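Local coordinates for protein rRNA N-glycosidase (Bougainvillea spectabilis, PDB 3CTK) that belongs to the plant ribosome-inactivating protein family, a group of proteins that share a fold with a mixed beta-sheet packed against helices, at residues 107-115 with 152-161. Sequence-based numbering, arbitrary orientation.
Sequences TLTFDGSYQ and IAKFFLIVIQ
Asp111 OD2 is gripped twice by Ser113, in the turn that carries Tyr114 onto Leu157, Ile160 and Gln161 of helix 149-168. Ser113 N donates to Asp111 OD2 over 2.9 Å, from above the carboxylate plane, closing an Asx turn. The Ser113 OG to Asp111 OD2 bond, 2.7 Å long, arrives on the syn side and lies close to that plane. Two bonds from different directions to one oxygen help to set the carboxylate's rotation, and the short serine side chain suits the N-cap, its OG also reaching Lys116 N weakly.

At the first residue of helix 114-121, the Tyr114 ring brings its edge to Leu157, with CD1 3.8 Å from Leu157 CD2. Farther along, Tyr114 OH passes 3.4 Å from Ile160 CG2. Tyrosine fits because its rim is apolar while its hydroxyl finds a hydrogen-bonding partner in Glu165.

In the ribosome-inactivating protein fold, this long helix lies against the mixed sheet, and strand 105-108 is one of the sheet's outermost strands within the chain. Leu108, from that strand, sends CD1 to the edge of the Phe156 ring, 3.7 Å from CE1, and also to Ile152 CG2. With its CG held between the backbone N and the carbonyl carbon (chi1 53°), Phe110 directs CZ to Ala153 CB, 3.9 Å away; the small methyl lets the ring settle close to the helix backbone, while Ile152 CG2 and Phe156 CD1 lie at the ring's edge.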
loop_
_atom_site.group_PDB
_atom_site.type_symbol
_atom_site.label_atom_id
_atom_site.label_comp_id
_atom_site.label_asym_id
_atom_site.label_seq_id
_atom_site.Cartn_x
_atom_site.Cartn_y
_atom_site.Cartn_z
ATOM N N THR A 107 7.332 17.579 -7.223
ATOM C CA THR A 107 6.203 17.584 -6.309
ATOM C C THR A 107 4.986 17.579 -7.217
ATOM O O THR A 107 4.742 18.547 -7.939
ATOM C CB THR A 107 6.175 18.839 -5.402
ATOM O OG1 THR A 107 6.495 20.007 -6.172
ATOM C CG2 THR A 107 7.165 18.687 -4.257
ATOM N N LEU A 108 4.251 16.470 -7.203
ATOM C CA LEU A 108 3.060 16.315 -8.029
ATOM C C LEU A 108 1.955 17.262 -7.560
ATOM O O LEU A 108 1.982 17.750 -6.429
ATOM C CB LEU A 108 2.581 14.859 -7.978
ATOM C CG LEU A 108 3.598 13.837 -8.513
ATOM C CD1 LEU A 108 3.166 12.416 -8.164
ATOM C CD2 LEU A 108 3.739 14.013 -10.021
ATOM N N THR A 109 0.987 17.522 -8.432
ATOM C CA THR A 109 -0.102 18.427 -8.097
ATOM C C THR A 109 -1.235 17.752 -7.331
ATOM O O THR A 109 -2.135 18.428 -6.833
ATOM C CB THR A 109 -0.682 19.099 -9.361
ATOM O OG1 THR A 109 -1.163 18.095 -10.263
ATOM C CG2 THR A 109 0.388 19.937 -10.057
ATOM N N PHE A 110 -1.191 16.426 -7.238
ATOM C CA PHE A 110 -2.217 15.677 -6.519
ATOM C C PHE A 110 -1.638 14.911 -5.328
ATOM O O PHE A 110 -0.451 14.575 -5.312
ATOM C CB PHE A 110 -2.945 14.712 -7.476
ATOM C CG PHE A 110 -2.030 13.796 -8.254
ATOM C CD1 PHE A 110 -1.556 12.612 -7.695
ATOM C CD2 PHE A 110 -1.659 14.112 -9.559
ATOM C CE1 PHE A 110 -0.725 11.753 -8.429
ATOM C CE2 PHE A 110 -0.831 13.262 -10.300
ATOM C CZ PHE A 110 -0.365 12.080 -9.734
ATOM N N ASP A 111 -2.473 14.653 -4.323
ATOM C CA ASP A 111 -2.021 13.914 -3.148
ATOM C C ASP A 111 -2.323 12.425 -3.304
ATOM O O ASP A 111 -2.849 11.997 -4.334
ATOM C CB ASP A 111 -2.657 14.482 -1.868
ATOM C CG ASP A 111 -4.156 14.243 -1.786
ATOM O OD1 ASP A 111 -4.833 15.017 -1.077
ATOM O OD2 ASP A 111 -4.657 13.284 -2.401
ATOM N N GLY A 112 -1.995 11.643 -2.280
ATOM C CA GLY A 112 -2.200 10.207 -2.352
ATOM C C GLY A 112 -3.552 9.621 -1.987
ATOM O O GLY A 112 -3.686 8.399 -1.913
ATOM N N SER A 113 -4.556 10.459 -1.753
ATOM C CA SER A 113 -5.874 9.938 -1.414
ATOM C C SER A 113 -6.446 9.277 -2.663
ATOM O O SER A 113 -6.123 9.671 -3.783
ATOM C CB SER A 113 -6.797 11.069 -0.946
ATOM O OG SER A 113 -6.993 12.036 -1.964
ATOM N N TYR A 114 -7.292 8.267 -2.491
ATOM C CA TYR A 114 -7.848 7.610 -3.665
ATOM C C TYR A 114 -8.672 8.552 -4.535
ATOM O O TYR A 114 -8.682 8.418 -5.758
ATOM C CB TYR A 114 -8.696 6.400 -3.259
ATOM C CG TYR A 114 -7.875 5.184 -2.895
ATOM C CD1 TYR A 114 -6.889 4.702 -3.758
ATOM C CD2 TYR A 114 -8.094 4.503 -1.701
ATOM C CE1 TYR A 114 -6.143 3.572 -3.438
ATOM C CE2 TYR A 114 -7.351 3.368 -1.372
ATOM C CZ TYR A 114 -6.378 2.910 -2.245
ATOM O OH TYR A 114 -5.635 1.796 -1.924
ATOM N N GLN A 115 -9.353 9.513 -3.920
ATOM C CA GLN A 115 -10.175 10.432 -4.697
ATOM C C GLN A 115 -9.343 11.287 -5.640
ATOM O O GLN A 115 -9.701 11.459 -6.806
ATOM C CB GLN A 115 -10.994 11.334 -3.776
ATOM C CG GLN A 115 -11.991 12.224 -4.514
ATOM C CD GLN A 115 -12.901 11.442 -5.452
ATOM O OE1 GLN A 115 -12.564 11.205 -6.616
ATOM N NE2 GLN A 115 -14.056 11.026 -4.944
ATOM N N ILE A 152 1.309 8.586 -14.006
ATOM C CA ILE A 152 1.878 8.399 -12.679
ATOM C C ILE A 152 0.781 8.061 -11.669
ATOM O O ILE A 152 0.992 7.254 -10.763
ATOM C CB ILE A 152 2.660 9.655 -12.237
ATOM C CG1 ILE A 152 3.896 9.816 -13.127
ATOM C CG2 ILE A 152 3.084 9.530 -10.781
ATOM C CD1 ILE A 152 4.638 11.138 -12.947
ATOM N N ALA A 153 -0.391 8.670 -11.825
ATOM C CA ALA A 153 -1.492 8.382 -10.912
ATOM C C ALA A 153 -1.899 6.915 -11.060
ATOM O O ALA A 153 -2.237 6.255 -10.076
ATOM C CB ALA A 153 -2.688 9.298 -11.203
ATOM N N LYS A 154 -1.864 6.401 -12.287
ATOM C CA LYS A 154 -2.226 5.004 -12.525
ATOM C C LYS A 154 -1.232 4.088 -11.817
ATOM O O LYS A 154 -1.616 3.087 -11.217
ATOM C CB LYS A 154 -2.241 4.702 -14.024
ATOM C CG LYS A 154 -3.398 5.361 -14.767
ATOM C CD LYS A 154 -3.352 5.100 -16.269
ATOM C CE LYS A 154 -3.553 3.629 -16.599
ATOM N NZ LYS A 154 -2.467 2.755 -16.062
ATOM N N PHE A 155 0.049 4.433 -11.890
ATOM C CA PHE A 155 1.079 3.642 -11.225
ATOM C C PHE A 155 0.807 3.602 -9.718
ATOM O O PHE A 155 0.832 2.533 -9.103
ATOM C CB PHE A 155 2.462 4.249 -11.480
ATOM C CG PHE A 155 3.521 3.752 -10.540
ATOM C CD1 PHE A 155 3.953 2.428 -10.589
ATOM C CD2 PHE A 155 4.063 4.598 -9.575
ATOM C CE1 PHE A 155 4.903 1.955 -9.691
ATOM C CE2 PHE A 155 5.018 4.131 -8.669
ATOM C CZ PHE A 155 5.438 2.809 -8.726
ATOM N N PHE A 156 0.546 4.763 -9.123
ATOM C CA PHE A 156 0.279 4.812 -7.688
ATOM C C PHE A 156 -0.925 3.955 -7.310
ATOM O O PHE A 156 -0.878 3.214 -6.334
ATOM C CB PHE A 156 0.063 6.257 -7.217
ATOM C CG PHE A 156 1.343 7.008 -6.952
ATOM C CD1 PHE A 156 1.656 8.161 -7.666
ATOM C CD2 PHE A 156 2.237 6.559 -5.983
ATOM C CE1 PHE A 156 2.837 8.857 -7.418
ATOM C CE2 PHE A 156 3.422 7.247 -5.727
ATOM C CZ PHE A 156 3.724 8.399 -6.447
ATOM N N LEU A 157 -2.001 4.048 -8.082
ATOM C CA LEU A 157 -3.195 3.260 -7.786
ATOM C C LEU A 157 -2.888 1.770 -7.765
ATOM O O LEU A 157 -3.358 1.043 -6.887
ATOM C CB LEU A 157 -4.299 3.551 -8.812
ATOM C CG LEU A 157 -4.959 4.927 -8.671
ATOM C CD1 LEU A 157 -5.875 5.208 -9.853
ATOM C CD2 LEU A 157 -5.737 4.967 -7.365
ATOM N N ILE A 158 -2.095 1.315 -8.728
ATOM C CA ILE A 158 -1.753 -0.099 -8.799
ATOM C C ILE A 158 -0.807 -0.529 -7.680
ATOM O O ILE A 158 -1.079 -1.499 -6.971
ATOM C CB ILE A 158 -1.129 -0.447 -10.174
ATOM C CG1 ILE A 158 -2.152 -0.159 -11.282
ATOM C CG2 ILE A 158 -0.697 -1.916 -10.203
ATOM C CD1 ILE A 158 -1.607 -0.303 -12.694
ATOM N N VAL A 159 0.285 0.204 -7.494
ATOM C CA VAL A 159 1.254 -0.169 -6.466
ATOM C C VAL A 159 0.726 -0.037 -5.035
ATOM O O VAL A 159 1.055 -0.856 -4.172
ATOM C CB VAL A 159 2.572 0.637 -6.621
ATOM C CG1 VAL A 159 2.439 2.015 -5.989
ATOM C CG2 VAL A 159 3.728 -0.142 -5.998
ATOM N N ILE A 160 -0.098 0.973 -4.775
ATOM C CA ILE A 160 -0.642 1.151 -3.431
ATOM C C ILE A 160 -1.505 -0.048 -3.034
ATOM O O ILE A 160 -1.428 -0.538 -1.904
ATOM C CB ILE A 160 -1.488 2.448 -3.328
ATOM C CG1 ILE A 160 -0.560 3.669 -3.353
ATOM C CG2 ILE A 160 -2.319 2.429 -2.056
ATOM C CD1 ILE A 160 -1.283 5.004 -3.448
ATOM N N GLN A 161 -2.320 -0.531 -3.963
ATOM C CA GLN A 161 -3.179 -1.668 -3.661
ATOM C C GLN A 161 -2.418 -2.996 -3.589
ATOM O O GLN A 161 -2.695 -3.826 -2.721
ATOM C CB GLN A 161 -4.300 -1.762 -4.695
ATOM C CG GLN A 161 -5.145 -0.500 -4.799
ATOM C CD GLN A 161 -6.327 -0.688 -5.726
ATOM O OE1 GLN A 161 -7.309 -1.333 -5.368
ATOM N NE2 GLN A 161 -6.230 -0.139 -6.932
#